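Local coordinates for takeout-like protein 1 (Epiphyas postvittana, PDB 3E8T) that probably serves as a carrier of hydrophobic ligands in insects, holding a ubiquinone-8 molecule along its elongated interior, at residues N9-A14 with K75-K80; A69-V74 with I83-H88; H122-V127 with T147-V152. One frame throughout, in Å; residues are numbered along the deposited sequence. Where two conformers were deposited one is given.

Contact 1: residues N9-A14 with K75-K80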
# COMPACT_ATOMS: atom_id res chain seq x y z
N ASN A 9 -24.81 -9.32 -0.66
CA ASN A 9 -25.14 -9.08 -2.06
C ASN A 9 -24.06 -8.14 -2.61
O ASN A 9 -23.74 -7.16 -1.98
CB ASN A 9 -26.55 -8.47 -2.16
CG ASN A 9 -27.63 -9.38 -1.67
OD1 ASN A 9 -27.98 -10.35 -2.36
ND2 ASN A 9 -28.13 -9.12 -0.46
N LEU A 10 -23.44 -8.48 -3.73
CA LEU A 10 -22.20 -7.76 -4.11
C LEU A 10 -22.44 -6.26 -4.34
O LEU A 10 -21.57 -5.43 -4.04
CB LEU A 10 -21.51 -8.42 -5.31
CG LEU A 10 -20.81 -9.76 -4.99
CD1 LEU A 10 -20.30 -10.45 -6.23
CD2 LEU A 10 -19.66 -9.59 -3.97
N GLU A 11 -23.63 -5.89 -4.82
CA GLU A 11 -23.86 -4.46 -5.04
C GLU A 11 -24.45 -3.71 -3.85
O GLU A 11 -24.78 -2.53 -3.97
CB GLU A 11 -24.66 -4.24 -6.30
CG GLU A 11 -23.93 -4.81 -7.52
CD GLU A 11 -24.48 -4.30 -8.81
OE1 GLU A 11 -25.72 -4.18 -8.90
OE2 GLU A 11 -23.68 -4.06 -9.75
N ASP A 12 -24.54 -4.36 -2.70
CA ASP A 12 -24.90 -3.66 -1.47
C ASP A 12 -23.61 -3.07 -0.89
O ASP A 12 -22.87 -3.73 -0.18
CB ASP A 12 -25.59 -4.67 -0.55
CG ASP A 12 -25.91 -4.15 0.83
OD1 ASP A 12 -25.62 -2.97 1.16
OD2 ASP A 12 -26.49 -4.97 1.58
N SER A 13 -23.36 -1.81 -1.23
CA SER A 13 -22.09 -1.17 -0.85
C SER A 13 -21.92 -1.04 0.65
O SER A 13 -20.83 -1.23 1.17
CB SER A 13 -21.97 0.15 -1.58
OG SER A 13 -20.99 1.01 -1.09
N ALA A 14 -23.00 -0.80 1.39
CA ALA A 14 -22.86 -0.69 2.84
C ALA A 14 -22.39 -2.03 3.44
O ALA A 14 -21.52 -2.06 4.30
CB ALA A 14 -24.19 -0.24 3.47
N LYS A 75 -17.44 -0.29 -3.74
CA LYS A 75 -18.47 -0.28 -4.79
C LYS A 75 -18.07 -1.30 -5.82
O LYS A 75 -17.04 -1.18 -6.52
CB LYS A 75 -18.58 1.07 -5.47
CG LYS A 75 -19.64 1.13 -6.60
CD LYS A 75 -19.79 2.55 -7.19
CE LYS A 75 -20.59 2.59 -8.52
NZ LYS A 75 -20.80 1.26 -9.18
N TRP A 76 -18.83 -2.38 -5.84
CA TRP A 76 -18.61 -3.47 -6.71
C TRP A 76 -19.58 -3.26 -7.86
O TRP A 76 -20.79 -3.23 -7.64
CB TRP A 76 -18.83 -4.76 -5.88
CG TRP A 76 -18.43 -5.95 -6.54
CD1 TRP A 76 -18.85 -6.40 -7.77
CD2 TRP A 76 -17.55 -6.94 -6.04
NE1 TRP A 76 -18.26 -7.60 -8.05
CE2 TRP A 76 -17.45 -7.95 -7.03
CE3 TRP A 76 -16.83 -7.09 -4.87
CZ2 TRP A 76 -16.68 -9.08 -6.86
CZ3 TRP A 76 -16.03 -8.21 -4.72
CH2 TRP A 76 -15.98 -9.20 -5.71
N ASP A 77 -19.07 -3.01 -9.06
CA ASP A 77 -19.87 -2.73 -10.25
C ASP A 77 -19.93 -3.95 -11.17
O ASP A 77 -18.99 -4.19 -11.92
CB ASP A 77 -19.33 -1.54 -10.99
CG ASP A 77 -20.11 -1.22 -12.25
OD1 ASP A 77 -21.07 -1.96 -12.56
OD2 ASP A 77 -19.71 -0.25 -12.94
N LEU A 78 -21.03 -4.68 -11.12
CA LEU A 78 -21.19 -5.90 -11.92
C LEU A 78 -21.24 -5.66 -13.43
O LEU A 78 -20.89 -6.56 -14.20
CB LEU A 78 -22.44 -6.67 -11.42
CG LEU A 78 -22.40 -7.30 -10.00
CD1 LEU A 78 -23.84 -7.74 -9.52
CD2 LEU A 78 -21.41 -8.47 -9.86
N LYS A 79 -21.60 -4.46 -13.87
CA LYS A 79 -21.69 -4.16 -15.31
C LYS A 79 -20.31 -3.94 -15.95
O LYS A 79 -19.98 -4.52 -17.00
CB LYS A 79 -22.59 -2.93 -15.53
CG LYS A 79 -22.72 -2.49 -16.98
CD LYS A 79 -23.63 -1.26 -17.15
CE LYS A 79 -23.87 -0.96 -18.63
NZ LYS A 79 -22.64 -0.52 -19.36
N LYS A 80 -19.50 -3.11 -15.29
CA LYS A 80 -18.16 -2.80 -15.72
C LYS A 80 -17.16 -3.89 -15.30
O LYS A 80 -16.05 -3.94 -15.85
CB LYS A 80 -17.72 -1.47 -15.13
CG LYS A 80 -18.39 -0.27 -15.81
CD LYS A 80 -17.94 1.05 -15.23
CE LYS A 80 -16.53 1.44 -15.71
NZ LYS A 80 -16.02 2.69 -15.03
O HOH W 1 -20.96 -2.69 -3.86
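The type I turn just ahead of helix 13-28 sets Leu10 and Glu11 against the end of strand 54-77, where Trp76 lines the ubiquinone-8 pocket. The turn closes through Asp12 N to Asn9 O, and its two corner residues reach out in different ways. Leu10 lays its forked end over the indole: CD2 stands 3.8 Å above the centroid of the six-membered ring of Trp76, only 7° from the ring normal, a clear CH-pi contact. Its other methyl, CD1, sits over the junction side of the same face, 3.9 Å from Trp76 CE2. The Trp76 side chain in turn comes within about 3 Å of the ligand, between nearest atoms, so Leu10 backs a pocket wall. A water ties the two backbones together, donating to Leu10 O (2.8 Å) and accepting from Trp76 N (2.9 Å).

Glu11 works past the strand end. With CG anti to its own carbonyl carbon (chi1 -60°) and the chain extended beyond, its OE2 receives Leu78 N at 3.0 Å on the anti side of the carboxylate. On the way, Glu11 CG rests against Leu78 CD1 (3.5 Å). Asp77 OD1 is 4.4 Å from Glu11 OE2, a like-charged neighbour, but it is occupied in an Asx turn, accepting from Lys79 N. Beyond the contact, Asp12 OD1 caps Cys15 N, whose residue forms a disulfide with Cys8, and Ser13 OG bonds to Val74 O. Together these make a capped helix start, introduced by a beta turn and fixed to the terminus of a pocket-lining strand.

Contact 2: residues A69-V74 with I83-H88. With UQ8 (Ubiquinone-8), chain B.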
# COMPACT_ATOMS: atom_id res chain seq x y z
N ALA A 69 -6.36 -0.11 8.95
CA ALA A 69 -7.01 0.67 7.92
C ALA A 69 -8.52 0.74 8.12
O ALA A 69 -9.12 -0.22 8.58
CB ALA A 69 -6.71 0.15 6.55
N VAL A 70 -9.08 1.89 7.76
CA VAL A 70 -10.52 2.14 7.81
C VAL A 70 -11.02 2.12 6.38
O VAL A 70 -10.54 2.88 5.53
CB VAL A 70 -10.83 3.45 8.48
CG1 VAL A 70 -12.32 3.71 8.47
CG2 VAL A 70 -10.32 3.40 9.93
N ILE A 71 -11.97 1.23 6.08
CA ILE A 71 -12.57 1.14 4.78
C ILE A 71 -13.69 2.16 4.69
O ILE A 71 -14.67 2.07 5.41
CB ILE A 71 -13.12 -0.26 4.46
CG1 ILE A 71 -12.10 -1.35 4.74
CG2 ILE A 71 -13.62 -0.33 3.03
CD1 ILE A 71 -10.84 -1.26 3.92
N ASP A 72 -13.57 3.10 3.77
CA ASP A 72 -14.55 4.15 3.60
C ASP A 72 -15.68 3.73 2.71
O ASP A 72 -16.84 4.07 2.99
CB ASP A 72 -13.88 5.44 3.11
CG ASP A 72 -12.86 5.95 4.09
OD1 ASP A 72 -13.24 6.23 5.26
OD2 ASP A 72 -11.65 6.05 3.73
N ASN A 73 -15.38 2.99 1.65
CA ASN A 73 -16.37 2.54 0.72
C ASN A 73 -15.87 1.41 -0.16
O ASN A 73 -14.72 1.43 -0.54
CB ASN A 73 -16.84 3.68 -0.20
CG ASN A 73 -18.19 3.36 -0.88
OD1 ASN A 73 -19.17 3.11 -0.19
ND2 ASN A 73 -18.20 3.31 -2.20
N VAL A 74 -16.76 0.49 -0.49
CA VAL A 74 -16.55 -0.55 -1.48
C VAL A 74 -17.72 -0.50 -2.45
O VAL A 74 -18.88 -0.57 -2.00
CB VAL A 74 -16.43 -1.95 -0.90
CG1 VAL A 74 -16.28 -2.96 -2.02
CG2 VAL A 74 -15.27 -2.03 0.14
N ILE A 83 -14.18 -3.13 -9.24
CA ILE A 83 -14.40 -2.90 -7.82
C ILE A 83 -13.62 -1.65 -7.43
O ILE A 83 -12.43 -1.58 -7.72
CB ILE A 83 -13.92 -4.07 -6.99
CG1 ILE A 83 -14.45 -5.41 -7.49
CG2 ILE A 83 -14.30 -3.91 -5.54
CD1 ILE A 83 -13.71 -6.64 -6.98
N GLU A 84 -14.26 -0.68 -6.79
CA GLU A 84 -13.59 0.51 -6.27
C GLU A 84 -13.61 0.46 -4.77
O GLU A 84 -14.68 0.31 -4.16
CB GLU A 84 -14.30 1.77 -6.71
CG GLU A 84 -14.32 1.99 -8.22
CD GLU A 84 -14.75 3.39 -8.64
OE1 GLU A 84 -14.87 4.30 -7.77
OE2 GLU A 84 -14.93 3.61 -9.87
N VAL A 85 -12.40 0.58 -4.17
CA VAL A 85 -12.22 0.56 -2.74
C VAL A 85 -11.51 1.85 -2.31
O VAL A 85 -10.42 2.18 -2.80
CB VAL A 85 -11.38 -0.66 -2.25
CG1 VAL A 85 -11.34 -0.70 -0.78
CG2 VAL A 85 -11.93 -2.00 -2.82
N ASP A 86 -12.16 2.58 -1.41
CA ASP A 86 -11.59 3.79 -0.82
C ASP A 86 -11.32 3.49 0.64
O ASP A 86 -12.19 2.99 1.34
CB ASP A 86 -12.60 4.94 -0.92
CG ASP A 86 -12.78 5.41 -2.31
OD1 ASP A 86 -11.81 5.99 -2.82
OD2 ASP A 86 -13.85 5.21 -2.91
N PHE A 87 -10.10 3.75 1.10
CA PHE A 87 -9.77 3.54 2.50
C PHE A 87 -8.70 4.51 2.96
O PHE A 87 -8.09 5.20 2.14
CB PHE A 87 -9.33 2.07 2.75
CG PHE A 87 -8.11 1.61 2.00
CD1 PHE A 87 -6.89 1.54 2.64
CD2 PHE A 87 -8.20 1.21 0.67
CE1 PHE A 87 -5.76 1.07 2.00
CE2 PHE A 87 -7.06 0.75 0.00
CZ PHE A 87 -5.85 0.71 0.70
N HIS A 88 -8.46 4.54 4.25
CA HIS A 88 -7.41 5.38 4.79
C HIS A 88 -6.79 4.77 6.01
O HIS A 88 -7.34 3.86 6.62
CB HIS A 88 -7.94 6.80 5.07
CG HIS A 88 -8.94 6.86 6.18
ND1 HIS A 88 -10.30 6.66 6.00
CD2 HIS A 88 -8.77 7.07 7.51
CE1 HIS A 88 -10.92 6.78 7.17
NE2 HIS A 88 -10.02 7.02 8.10
C45 UQ8 B . 15.18 9.81 1.20
C44 UQ8 B . 14.38 10.97 0.60
C46 UQ8 B . 15.11 12.26 0.86
C43 UQ8 B . 12.96 11.05 1.14
C42 UQ8 B . 12.29 9.67 1.17
C41 UQ8 B . 12.00 9.22 -0.25
C39 UQ8 B . 10.61 8.63 -0.34
C40 UQ8 B . 10.38 7.21 -0.86
C38 UQ8 B . 9.52 9.40 -0.02
C37 UQ8 B . 8.21 8.96 -0.06
C36 UQ8 B . 7.40 10.03 0.67
C34 UQ8 B . 5.95 9.64 0.89
C35 UQ8 B . 5.23 10.48 1.72
C33 UQ8 B . 5.43 8.47 0.36
C32 UQ8 B . 4.13 7.98 0.43
C31 UQ8 B . 4.18 6.44 0.28
C29 UQ8 B . 2.81 5.79 0.18
C30 UQ8 B . 1.71 6.42 -0.73
C28 UQ8 B . 2.53 4.64 0.90
C27 UQ8 B . 1.32 3.96 0.90
C26 UQ8 B . 1.51 2.45 1.14
C24 UQ8 B . 0.17 1.76 1.37
C25 UQ8 B . -0.64 2.03 2.65
C23 UQ8 B . -0.33 0.90 0.41
C22 UQ8 B . -1.52 0.18 0.46
C21 UQ8 B . -1.78 -0.54 -0.86
C19 UQ8 B . -3.21 -1.06 -1.05
C20 UQ8 B . -3.45 -1.61 -2.46
C18 UQ8 B . -3.65 -2.04 0.05
C17 UQ8 B . -5.04 -2.61 -0.24
C16 UQ8 B . -5.72 -3.20 1.01
C14 UQ8 B . -6.90 -4.06 0.58
C15 UQ8 B . -7.78 -3.59 -0.60
C13 UQ8 B . -7.17 -5.28 1.20
C12 UQ8 B . -8.22 -6.11 0.82
C11 UQ8 B . -8.77 -6.99 1.96
C9 UQ8 B . -10.23 -7.39 1.71
C10 UQ8 B . -10.64 -7.22 0.24
C8 UQ8 B . -10.43 -8.83 2.17
C7 UQ8 B . -10.64 -9.81 1.01
C6 UQ8 B . -12.11 -9.86 0.51
C1 UQ8 B . -12.36 -9.85 -0.86
C1M UQ8 B . -11.27 -9.81 -1.74
C2 UQ8 B . -13.67 -9.89 -1.37
O2 UQ8 B . -13.89 -9.90 -2.59
C3 UQ8 B . -14.74 -9.94 -0.50
O3 UQ8 B . -16.01 -9.97 -1.00
C3M UQ8 B . -16.39 -11.32 -1.29
C4 UQ8 B . -14.53 -9.93 0.87
O4 UQ8 B . -15.60 -9.98 1.71
C4M UQ8 B . -16.53 -8.93 1.40
C5 UQ8 B . -13.22 -9.89 1.37
O5 UQ8 B . -13.06 -9.90 2.60
O HOH W 2 -15.59 3.15 -3.48
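A classic beta bulge interrupts the antiparallel hairpin of strands 54-77 and 82-100, in the wall of the ubiquinone-8 pocket: Asp72 and Asn73 both face Asp86. Asp86 O takes two amides from the same face of its carbonyl plane, Asp72 N at 2.8 Å and the longer Asn73 N at 3.2 Å. The extra residue turns the Asp72 side chain back toward the partner strand, where OD2 offers its syn lone pair to His88 ND1. That bond is short, 2.7 Å, and nearly straight (173°), with carboxylate and imidazole only 9° from coplanar.

His88 CG lies between the backbone N and the carbonyl carbon (chi1 67°), which brings the ring beside its cross-strand partner Val70, whose CB meets its face in a CH-pi contact, 3.9 Å from the ring centroid. His122 of the next strand also stacks with the imidazole. A phenylalanine in place of His88 would probably leave the Asp72 carboxylate without its N-H donor and free to turn. Further along, a water joins Asn73 ND2 to Asp86 OD2 (2.8 Å from the water), while Asp86 OD1 accepts from His124 ND1.

The opposite face is greasy. Ile71 CD1 packs on Phe87 CB at 3.8 Å, Val74 lies beside Val85, both touching Phe20 of helix 13-28, and Phe87 CZ reaches C17 of the isoprenoid tail at 3.5 Å. Chemically, then, the two faces are divided: one contacts the lipid with carbon alone, while on the other the Asp72 carboxylate holds the His88 ring flat and would be expected to favour a proton on ND1.

Contact 3: residues H122-V127 with T147-V152. With UQ8 (Ubiquinone-8), chain B.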
# COMPACT_ATOMS: atom_id res chain seq x y z
N HIS A 122 -5.02 8.52 2.35
CA HIS A 122 -6.17 8.00 1.66
C HIS A 122 -5.76 7.34 0.37
O HIS A 122 -4.89 7.84 -0.34
CB HIS A 122 -7.16 9.12 1.39
CG HIS A 122 -7.88 9.56 2.63
ND1 HIS A 122 -9.24 9.40 2.81
CD2 HIS A 122 -7.41 10.04 3.81
CE1 HIS A 122 -9.57 9.81 4.02
NE2 HIS A 122 -8.50 10.23 4.63
N ILE A 123 -6.32 6.15 0.14
CA ILE A 123 -6.01 5.32 -0.98
C ILE A 123 -7.28 5.03 -1.77
O ILE A 123 -8.31 4.73 -1.20
CB ILE A 123 -5.38 3.98 -0.57
CG1 ILE A 123 -4.15 4.20 0.29
CG2 ILE A 123 -5.04 3.12 -1.76
CD1 ILE A 123 -3.04 4.83 -0.36
N HIS A 124 -7.22 5.16 -3.08
CA HIS A 124 -8.30 4.81 -4.02
C HIS A 124 -7.79 3.69 -4.92
O HIS A 124 -6.88 3.88 -5.73
CB HIS A 124 -8.74 6.03 -4.84
CG HIS A 124 -9.85 5.77 -5.81
ND1 HIS A 124 -11.16 5.64 -5.41
CD2 HIS A 124 -9.85 5.62 -7.16
CE1 HIS A 124 -11.92 5.41 -6.47
NE2 HIS A 124 -11.16 5.42 -7.55
N LEU A 125 -8.37 2.51 -4.75
CA LEU A 125 -7.99 1.31 -5.48
C LEU A 125 -9.13 0.93 -6.43
O LEU A 125 -10.28 0.85 -6.01
CB LEU A 125 -7.76 0.16 -4.49
CG LEU A 125 -7.62 -1.25 -5.02
CD1 LEU A 125 -6.28 -1.39 -5.77
CD2 LEU A 125 -7.72 -2.25 -3.87
N VAL A 126 -8.82 0.66 -7.68
CA VAL A 126 -9.77 0.14 -8.65
C VAL A 126 -9.21 -1.18 -9.17
O VAL A 126 -8.03 -1.23 -9.55
CB VAL A 126 -10.01 1.11 -9.80
CG1 VAL A 126 -11.11 0.53 -10.73
CG2 VAL A 126 -10.35 2.50 -9.26
N VAL A 127 -10.03 -2.22 -9.15
CA VAL A 127 -9.61 -3.53 -9.63
C VAL A 127 -10.59 -4.00 -10.67
O VAL A 127 -11.81 -3.90 -10.48
CB VAL A 127 -9.61 -4.54 -8.48
CG1 VAL A 127 -9.39 -5.98 -8.96
CG2 VAL A 127 -8.62 -4.12 -7.38
N THR A 147 -5.48 -0.27 -10.45
CA THR A 147 -4.84 1.04 -10.32
C THR A 147 -4.97 1.54 -8.90
O THR A 147 -5.95 1.21 -8.24
CB THR A 147 -5.47 2.10 -11.22
OG1 THR A 147 -6.81 2.31 -10.86
CG2 THR A 147 -5.42 1.69 -12.69
N VAL A 148 -3.98 2.28 -8.42
CA VAL A 148 -4.04 2.86 -7.11
C VAL A 148 -3.59 4.30 -7.21
O VAL A 148 -2.60 4.61 -7.90
CB VAL A 148 -3.18 2.09 -6.12
CG1 VAL A 148 -3.45 2.56 -4.72
CG2 VAL A 148 -3.40 0.61 -6.22
N THR A 149 -4.28 5.15 -6.48
CA THR A 149 -3.87 6.51 -6.24
C THR A 149 -3.89 6.78 -4.73
O THR A 149 -4.53 6.07 -3.98
CB THR A 149 -4.75 7.53 -6.95
OG1 THR A 149 -6.07 7.40 -6.45
CG2 THR A 149 -4.73 7.32 -8.48
N PHE A 150 -3.20 7.82 -4.32
CA PHE A 150 -3.06 8.13 -2.92
C PHE A 150 -3.09 9.65 -2.69
O PHE A 150 -2.79 10.46 -3.59
CB PHE A 150 -1.78 7.50 -2.33
CG PHE A 150 -0.52 8.16 -2.78
CD1 PHE A 150 0.01 9.23 -2.10
CD2 PHE A 150 0.07 7.78 -3.98
CE1 PHE A 150 1.15 9.87 -2.56
CE2 PHE A 150 1.22 8.43 -4.44
CZ PHE A 150 1.71 9.49 -3.74
N ASP A 151 -3.39 10.00 -1.46
CA ASP A 151 -3.35 11.39 -1.02
C ASP A 151 -3.03 11.39 0.47
O ASP A 151 -3.84 10.91 1.28
CB ASP A 151 -4.74 11.98 -1.26
CG ASP A 151 -4.90 13.40 -0.81
OD1 ASP A 151 -3.97 14.01 -0.32
OD2 ASP A 151 -6.06 13.93 -0.95
N VAL A 152 -1.84 11.86 0.84
CA VAL A 152 -1.50 12.01 2.26
C VAL A 152 -2.14 13.28 2.75
O VAL A 152 -1.79 14.37 2.31
CB VAL A 152 0.02 12.04 2.48
CG1 VAL A 152 0.29 12.13 3.97
CG2 VAL A 152 0.72 10.82 1.85
C45 UQ8 B . 15.18 9.81 1.20
C44 UQ8 B . 14.38 10.97 0.60
C46 UQ8 B . 15.11 12.26 0.86
C43 UQ8 B . 12.96 11.05 1.14
C42 UQ8 B . 12.29 9.67 1.17
C41 UQ8 B . 12.00 9.22 -0.25
C39 UQ8 B . 10.61 8.63 -0.34
C40 UQ8 B . 10.38 7.21 -0.86
C38 UQ8 B . 9.52 9.40 -0.02
C37 UQ8 B . 8.21 8.96 -0.06
C36 UQ8 B . 7.40 10.03 0.67
C34 UQ8 B . 5.95 9.64 0.89
C35 UQ8 B . 5.23 10.48 1.72
C33 UQ8 B . 5.43 8.47 0.36
C32 UQ8 B . 4.13 7.98 0.43
C31 UQ8 B . 4.18 6.44 0.28
C29 UQ8 B . 2.81 5.79 0.18
C30 UQ8 B . 1.71 6.42 -0.73
C28 UQ8 B . 2.53 4.64 0.90
C27 UQ8 B . 1.32 3.96 0.90
C26 UQ8 B . 1.51 2.45 1.14
C24 UQ8 B . 0.17 1.76 1.37
C25 UQ8 B . -0.64 2.03 2.65
C23 UQ8 B . -0.33 0.90 0.41
C22 UQ8 B . -1.52 0.18 0.46
C21 UQ8 B . -1.78 -0.54 -0.86
C19 UQ8 B . -3.21 -1.06 -1.05
C20 UQ8 B . -3.45 -1.61 -2.46
C18 UQ8 B . -3.65 -2.04 0.05
C17 UQ8 B . -5.04 -2.61 -0.24
C16 UQ8 B . -5.72 -3.20 1.01
C14 UQ8 B . -6.90 -4.06 0.58
C15 UQ8 B . -7.78 -3.59 -0.60
C13 UQ8 B . -7.17 -5.28 1.20
C12 UQ8 B . -8.22 -6.11 0.82
C11 UQ8 B . -8.77 -6.99 1.96
C9 UQ8 B . -10.23 -7.39 1.71
C10 UQ8 B . -10.64 -7.22 0.24
C8 UQ8 B . -10.43 -8.83 2.17
C7 UQ8 B . -10.64 -9.81 1.01
C6 UQ8 B . -12.11 -9.86 0.51
C1 UQ8 B . -12.36 -9.85 -0.86
C1M UQ8 B . -11.27 -9.81 -1.74
C2 UQ8 B . -13.67 -9.89 -1.37
O2 UQ8 B . -13.89 -9.90 -2.59
C3 UQ8 B . -14.74 -9.94 -0.50
O3 UQ8 B . -16.01 -9.97 -1.00
C3M UQ8 B . -16.39 -11.32 -1.29
C4 UQ8 B . -14.53 -9.93 0.87
O4 UQ8 B . -15.60 -9.98 1.71
C4M UQ8 B . -16.53 -8.93 1.40
C5 UQ8 B . -13.22 -9.89 1.37
O5 UQ8 B . -13.06 -9.90 2.60
O HOH W 3 -7.01 4.16 -8.70
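Three hydrogen-bonded pairs, His122 with Asp151, His124 with Thr149 and Val126 with Thr147, each exchange two backbone bonds and zip the hairpin of strands 113-133 and 139-153 together. The straightest of the six, His122 N to Asp151 O, measures 2.9 Å at 176°. Between them, CA-H...O contacts fill in, such as Phe150 CA to His122 O at 3.2 Å.

The side chains of these pairs share one face. The Asp151 carboxylate forms salt bridges with Lys183 and Lys153. Thr149 lies alongside His124, its OG1 between the backbone N and carbonyl carbon (chi1 62°), which brings that hydroxyl to 3.4 Å from His124 CB. Thr147 OG1, turned the same way, shares a water with His124 O; the water donates to that carbonyl over 3.0 Å.

The other face belongs to Ile123, Leu125, Val148 and Phe150. Ile123 sends CD1 across to Phe150 CB, 3.5 Å away, where the two side chains meet at a slant. In the conformer given, Val148 lies between Ile123 and Leu125; with a second conformer modelled, these close approaches are doubtful. Two of these residues touch ubiquinone-8 through methyls of its tail: C30 lies over the Phe150 ring, 3.5 Å from CG and offset toward the rim, and C15 meets Leu125 CD2 at 3.5 Å. Met194 of helix 182-211 packs on Val148 and Phe150 as well. On this face the strands meet the tail through carbon alone, so grip here depends on shape and hydrophobicity, which is consistent with a carrier of long apolar chains.

Overall arrangement
The three contacts step across one curved antiparallel sheet along the quinone end and the first part of the tail of ubiquinone-8. Contact 1 lies by the quinone end; contacts 2 and 3 meet the isoprenoid tail. Contacts 1 and 2, with centres about 13 Å apart, share strand 54-77, and Trp76 CZ3 packs on Ile83 CD1 at 3.6 Å. Contacts 2 and 3 are closer, about 9 Å between centres, because strands 82-100 and 113-133 are neighbours: Ile83 N lies 2.8 Å from Val127 O, probably a hydrogen bond. Contacts 1 and 3 do not touch; their centres are about 18 Å apart and their nearest atoms about 7 Å, with contact 2 as the bridge.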